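PDB 4O7J: CarG from Serratia, which probably takes part in intrinsic resistance to carbapenem antibiotics and is a structural homologue of lysozyme inhibitors. Local coordinates for residues Leu26-Asn31 with Pro36-Thr41; Trp64-Leu69 with Asp74-Asp79. One frame throughout, in Å; residues are numbered along the deposited sequence.

Contact 1: Leu26-Asn31 with Pro36-Thr41; sequences LAQFDN and PNLGLT
A27 and G39 grip each other through both of their backbone polar groups: A27 N donates to G39 O at 3.0 Å, and G39 N returns a bond to A27 O at 2.8 Å. F29 and N37 form the second hydrogen-bonded pair of this antiparallel hairpin, with F29 N to N37 O at 2.8 Å and a longer return bond from N37 N to F29 O, 3.2 Å. The non-hydrogen-bonded pairs L26–L40 and Q28–L38 fit between and beside them. Here CA-H groups lean on the same carbonyls, most closely Q28 CA on N37 O at 3.1 Å, so three of the four accepting oxygens, those of A27, N37 and G39, also take a CA-H contact.

Apolar contacts gather on the face that carries L26, Q28, L38 and L40. L26 CD1 meets L40 CD2 at 3.6 Å, methyl against methyl, while L38 CD2 rests against CB of Q28.

The polar part lies at the loop end of the hairpin, where D30 and P36 flank the connection. With CG of Q28 placed between its backbone N and carbonyl carbon (chi1 60°), the glutamine runs alongside the P36 ring, its NE2 3.6 Å from P36 CG. NE2 then donates almost straight to D30 OD1 (3.0 Å, 170°), on the carboxylate's syn lone pair and close to the amide plane, which fixes the rotation of the amide. The other oxygen, D30 OD2, is taken by S52 and R46 of the second subunit.

These segments belong to strands 22-29 and 37-45. Strand 9-13 adjoins the first and strand 64-65 the second; F29 and N37 pack on F65, and F29 meets F62 of the second subunit edge-to-face, so the hairpin also forms part of the dimer contact.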
loop_
_atom_site.group_PDB
_atom_site.type_symbol
_atom_site.label_atom_id
_atom_site.label_comp_id
_atom_site.label_asym_id
_atom_site.label_seq_id
_atom_site.Cartn_x
_atom_site.Cartn_y
_atom_site.Cartn_z
ATOM N N LEU A 26 -0.425 2.122 9.942
ATOM C CA LEU A 26 0.350 3.351 9.988
ATOM C C LEU A 26 1.816 3.019 9.809
ATOM O O LEU A 26 2.406 2.259 10.619
ATOM C CB LEU A 26 0.124 3.997 11.351
ATOM C CG LEU A 26 0.936 5.262 11.640
ATOM C CD1 LEU A 26 0.533 6.326 10.638
ATOM C CD2 LEU A 26 0.804 5.675 13.130
ATOM N N ALA A 27 2.445 3.619 8.829
ATOM C CA ALA A 27 3.814 3.318 8.485
ATOM C C ALA A 27 4.453 4.551 7.922
ATOM O O ALA A 27 3.801 5.579 7.771
ATOM C CB ALA A 27 3.852 2.181 7.469
ATOM N N GLN A 28 5.741 4.463 7.605
ATOM C CA GLN A 28 6.455 5.563 7.004
ATOM C C GLN A 28 7.271 5.100 5.825
ATOM O O GLN A 28 7.777 3.968 5.815
ATOM C CB GLN A 28 7.355 6.171 8.111
ATOM C CG GLN A 28 8.374 5.216 8.699
ATOM C CD GLN A 28 8.899 5.693 10.040
ATOM O OE1 GLN A 28 8.160 5.705 11.015
ATOM N NE2 GLN A 28 10.182 5.968 10.127
ATOM N N PHE A 29 7.442 5.971 4.873
ATOM C CA PHE A 29 8.376 5.764 3.777
ATOM C C PHE A 29 9.644 6.437 4.172
ATOM O O PHE A 29 9.658 7.679 4.300
ATOM C CB PHE A 29 7.823 6.325 2.485
ATOM C CG PHE A 29 8.778 6.295 1.362
ATOM C CD1 PHE A 29 9.480 5.167 1.076
ATOM C CD2 PHE A 29 8.885 7.394 0.494
ATOM C CE1 PHE A 29 10.299 5.104 -0.031
ATOM C CE2 PHE A 29 9.798 7.374 -0.519
ATOM C CZ PHE A 29 10.503 6.240 -0.810
ATOM N N ASP A 30 10.659 5.616 4.436
ATOM C CA ASP A 30 12.019 6.083 4.747
ATOM C C ASP A 30 12.872 6.206 3.512
ATOM O O ASP A 30 13.157 5.208 2.835
ATOM C CB ASP A 30 12.670 5.110 5.745
ATOM C CG ASP A 30 11.987 5.114 7.082
ATOM O OD1 ASP A 30 11.737 6.197 7.629
ATOM O OD2 ASP A 30 11.630 4.024 7.590
ATOM N N ASN A 31 13.291 7.418 3.152
ATOM C CA ASN A 31 14.046 7.581 1.913
ATOM C C ASN A 31 15.250 8.473 2.095
ATOM O O ASN A 31 15.554 9.318 1.233
ATOM C CB ASN A 31 13.186 8.087 0.746
ATOM C CG ASN A 31 12.690 9.480 0.967
ATOM O OD1 ASN A 31 12.506 9.895 2.112
ATOM N ND2 ASN A 31 12.509 10.232 -0.117
ATOM N N PRO A 36 10.736 11.075 7.696
ATOM C CA PRO A 36 9.859 10.085 7.059
ATOM C C PRO A 36 8.511 10.654 6.648
ATOM O O PRO A 36 7.959 11.506 7.276
ATOM C CB PRO A 36 9.617 9.065 8.139
ATOM C CG PRO A 36 10.505 9.404 9.250
ATOM C CD PRO A 36 10.913 10.811 9.106
ATOM N N ASN A 37 8.024 10.120 5.552
ATOM C CA ASN A 37 6.706 10.359 5.084
ATOM C C ASN A 37 5.779 9.343 5.698
ATOM O O ASN A 37 5.904 8.195 5.446
ATOM C CB ASN A 37 6.692 10.203 3.598
ATOM C CG ASN A 37 5.836 11.198 2.967
ATOM O OD1 ASN A 37 6.296 12.166 2.385
ATOM N ND2 ASN A 37 4.596 11.040 3.179
ATOM N N LEU A 38 4.869 9.804 6.529
ATOM C CA LEU A 38 3.911 8.908 7.164
ATOM C C LEU A 38 2.779 8.610 6.208
ATOM O O LEU A 38 2.324 9.472 5.443
ATOM C CB LEU A 38 3.354 9.558 8.411
ATOM C CG LEU A 38 4.299 9.786 9.578
ATOM C CD1 LEU A 38 3.469 10.295 10.736
ATOM C CD2 LEU A 38 5.008 8.513 9.940
ATOM N N GLY A 39 2.337 7.371 6.243
ATOM C CA GLY A 39 1.310 6.873 5.376
ATOM C C GLY A 39 0.317 5.937 6.038
ATOM O O GLY A 39 0.698 5.149 6.937
ATOM N N LEU A 40 -0.952 6.059 5.643
ATOM C CA LEU A 40 -1.995 5.142 6.114
ATOM C C LEU A 40 -2.422 4.204 4.948
ATOM O O LEU A 40 -2.740 4.686 3.842
ATOM C CB LEU A 40 -3.225 5.938 6.488
ATOM C CG LEU A 40 -2.986 6.926 7.605
ATOM C CD1 LEU A 40 -4.246 7.762 7.834
ATOM C CD2 LEU A 40 -2.640 6.212 8.896
ATOM N N THR A 41 -2.509 2.931 5.237
ATOM C CA THR A 41 -2.976 1.915 4.278
ATOM C C THR A 41 -4.163 1.164 4.947
ATOM O O THR A 41 -4.076 0.806 6.123
ATOM C CB THR A 41 -1.811 0.965 3.882
ATOM O OG1 THR A 41 -0.642 1.719 3.516
ATOM C CG2 THR A 41 -2.234 0.106 2.632
#

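Contact 2: Trp64-Leu69 with Asp74-Asp79; sequences WFDYRL and DFLVQD
A classic beta bulge sets V77 and Q78 together opposite Y67, whose carbonyl oxygen accepts from both. V77 N approaches Y67 O at 2.9 Å in the carbonyl plane; Q78 N is more distant, at 3.3 Å, and tilted out of it. Y67 N completes the pairing with a 2.9 Å bond to Q78 O.

Beside the bulge, Q78 CG stands anti to the backbone N (chi1 -175°), and the side chain runs alongside that of Y67, with Q78 CB at the edge of the tyrosine ring, 4.0 Å from CD2. The ring and the Q78 amide are steeply inclined to each other, 74° apart. L76 CD2 touches two charged side chains: it meets D66 CG at 3.7 Å and lies over one face of the R68 guanidinium, offset toward its rim; NH2 of R68 is bonded to A73 O. Further along, L69 CB packs on V77 CG1, and L69 CD2 reaches F75 CZ.

Three waters also bridge the segments. One links F65 O to Q78 NE2, and another joins L69 N to F75 O while lying over a face of the F75 ring. The third donates both to D66 OD2 and to D79 OD1, carboxylate oxygens 4.5 Å apart; this shared donor would be expected to ease the repulsion between two like charges.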
loop_
_atom_site.group_PDB
_atom_site.type_symbol
_atom_site.label_atom_id
_atom_site.label_comp_id
_atom_site.label_asym_id
_atom_site.label_seq_id
_atom_site.Cartn_x
_atom_site.Cartn_y
_atom_site.Cartn_z
ATOM N N TRP A 64 -2.153 6.429 1.599
ATOM C CA TRP A 64 -2.328 7.837 1.812
ATOM C C TRP A 64 -1.126 8.434 2.536
ATOM O O TRP A 64 -0.909 8.149 3.699
ATOM C CB TRP A 64 -3.596 8.147 2.647
ATOM C CG TRP A 64 -4.872 7.656 2.079
ATOM C CD1 TRP A 64 -5.307 6.367 2.067
ATOM C CD2 TRP A 64 -5.910 8.435 1.490
ATOM N NE1 TRP A 64 -6.510 6.272 1.453
ATOM C CE2 TRP A 64 -6.906 7.528 1.049
ATOM C CE3 TRP A 64 -6.093 9.827 1.267
ATOM C CZ2 TRP A 64 -8.133 7.961 0.513
ATOM C CZ3 TRP A 64 -7.271 10.238 0.609
ATOM C CH2 TRP A 64 -8.283 9.319 0.264
ATOM N N PHE A 65 -0.347 9.272 1.835
ATOM C CA PHE A 65 0.846 9.827 2.393
ATOM C C PHE A 65 0.671 11.308 2.735
ATOM O O PHE A 65 -0.035 12.074 2.011
ATOM C CB PHE A 65 2.019 9.681 1.411
ATOM C CG PHE A 65 2.599 8.302 1.337
ATOM C CD1 PHE A 65 3.387 7.794 2.334
ATOM C CD2 PHE A 65 2.359 7.538 0.220
ATOM C CE1 PHE A 65 3.965 6.560 2.232
ATOM C CE2 PHE A 65 2.896 6.254 0.121
ATOM C CZ PHE A 65 3.705 5.788 1.120
ATOM N N ASP A 66 1.356 11.713 3.766
ATOM C CA ASP A 66 1.591 13.126 4.008
ATOM C C ASP A 66 2.650 13.652 3.041
ATOM O O ASP A 66 3.379 12.849 2.412
ATOM C CB ASP A 66 1.848 13.426 5.488
ATOM C CG ASP A 66 3.287 13.173 5.924
ATOM O OD1 ASP A 66 4.241 13.280 5.124
ATOM O OD2 ASP A 66 3.456 12.809 7.111
ATOM N N TYR A 67 2.683 14.941 2.814
ATOM C CA TYR A 67 3.581 15.485 1.843
ATOM C C TYR A 67 4.187 16.749 2.343
ATOM O O TYR A 67 3.524 17.523 2.948
ATOM C CB TYR A 67 2.865 15.732 0.534
ATOM C CG TYR A 67 2.470 14.467 -0.214
ATOM C CD1 TYR A 67 3.397 13.722 -0.928
ATOM C CD2 TYR A 67 1.184 14.025 -0.219
ATOM C CE1 TYR A 67 3.020 12.585 -1.620
ATOM C CE2 TYR A 67 0.803 12.900 -0.884
ATOM C CZ TYR A 67 1.715 12.190 -1.596
ATOM O OH TYR A 67 1.294 11.084 -2.251
ATOM N N ARG A 68 5.471 16.920 2.086
ATOM C CA ARG A 68 6.147 18.179 2.357
ATOM C C ARG A 68 6.616 18.918 1.116
ATOM O O ARG A 68 6.785 18.347 0.086
ATOM C CB ARG A 68 7.319 17.973 3.285
ATOM C CG ARG A 68 6.957 17.265 4.540
ATOM C CD ARG A 68 8.118 17.075 5.446
ATOM N NE ARG A 68 7.698 16.261 6.539
ATOM C CZ ARG A 68 7.618 16.641 7.786
ATOM N NH1 ARG A 68 7.166 15.821 8.710
ATOM N NH2 ARG A 68 8.026 17.823 8.126
ATOM N N LEU A 69 6.810 20.208 1.260
ATOM C CA LEU A 69 7.310 21.043 0.190
ATOM C C LEU A 69 8.706 20.651 -0.305
ATOM O O LEU A 69 9.009 20.734 -1.471
ATOM C CB LEU A 69 7.338 22.488 0.667
ATOM C CG LEU A 69 7.715 23.569 -0.309
ATOM C CD1 LEU A 69 6.965 23.450 -1.622
ATOM C CD2 LEU A 69 7.511 24.934 0.272
ATOM N N ASP A 74 10.010 21.716 7.761
ATOM C CA ASP A 74 9.452 21.323 9.040
ATOM C C ASP A 74 7.940 21.676 9.113
ATOM O O ASP A 74 7.429 22.083 10.105
ATOM C CB ASP A 74 10.303 21.921 10.166
ATOM C CG ASP A 74 11.808 21.642 9.963
ATOM O OD1 ASP A 74 12.167 20.544 9.546
ATOM O OD2 ASP A 74 12.638 22.529 10.192
ATOM N N PHE A 75 7.260 21.480 8.009
ATOM C CA PHE A 75 5.828 21.575 7.996
ATOM C C PHE A 75 5.258 20.725 6.902
ATOM O O PHE A 75 5.953 20.401 6.023
ATOM C CB PHE A 75 5.410 23.025 7.836
ATOM C CG PHE A 75 5.838 23.655 6.557
ATOM C CD1 PHE A 75 7.055 24.291 6.442
ATOM C CD2 PHE A 75 5.007 23.640 5.460
ATOM C CE1 PHE A 75 7.418 24.879 5.276
ATOM C CE2 PHE A 75 5.396 24.208 4.287
ATOM C CZ PHE A 75 6.609 24.815 4.196
ATOM N N LEU A 76 3.992 20.371 7.025
ATOM C CA LEU A 76 3.320 19.580 6.046
ATOM C C LEU A 76 2.537 20.510 5.105
ATOM O O LEU A 76 1.830 21.444 5.543
ATOM C CB LEU A 76 2.366 18.651 6.746
ATOM C CG LEU A 76 3.076 17.580 7.614
ATOM C CD1 LEU A 76 2.054 16.739 8.318
ATOM C CD2 LEU A 76 3.968 16.722 6.765
ATOM N N VAL A 77 2.530 20.116 3.861
ATOM C CA VAL A 77 1.625 20.633 2.847
ATOM C C VAL A 77 0.327 19.776 2.709
ATOM O O VAL A 77 -0.692 20.279 2.302
ATOM C CB VAL A 77 2.332 20.875 1.509
ATOM C CG1 VAL A 77 3.419 21.961 1.662
ATOM C CG2 VAL A 77 2.974 19.618 1.020
ATOM N N GLN A 78 0.383 18.489 3.033
ATOM C CA GLN A 78 -0.752 17.642 2.993
ATOM C C GLN A 78 -0.632 16.618 4.119
ATOM O O GLN A 78 0.468 16.089 4.375
ATOM C CB GLN A 78 -0.856 16.957 1.619
ATOM C CG GLN A 78 -2.081 16.101 1.382
ATOM C CD GLN A 78 -2.441 15.993 -0.127
ATOM O OE1 GLN A 78 -2.146 16.876 -0.919
ATOM N NE2 GLN A 78 -3.100 14.952 -0.497
ATOM N N ASP A 79 -1.764 16.362 4.794
ATOM C CA ASP A 79 -1.839 15.365 5.883
ATOM C C ASP A 79 -3.135 14.631 5.791
ATOM O O ASP A 79 -4.066 15.071 5.109
ATOM C CB ASP A 79 -1.712 15.999 7.245
ATOM C CG ASP A 79 -1.242 15.061 8.327
ATOM O OD1 ASP A 79 -0.823 13.885 8.074
ATOM O OD2 ASP A 79 -1.295 15.531 9.484
HETATM O O HOH W 1 -2.817 12.621 1.327
HETATM O O HOH W 2 1.379 12.664 9.027
HETATM O O HOH W 3 6.449 21.444 3.605
#

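Overall arrangement
The two contacts lie in series along the chain, with centres 11 Å apart, and meet directly: L40 N bonds to W64 O through the backbone, and the N37 side chain packs against F65. Both are partly buried, but in different ways. Contact 1 is a regular hairpin within one sheet, much of it covered by the second subunit, whose R46 forms a salt bridge with D30. Contact 2 starts in that same sheet, on strand 64-65, and passes to strand 78-85 at the border of the four-stranded sheet. It thus joins the two sheets, relying on a single bulged bridge, water links and more exposed side chains.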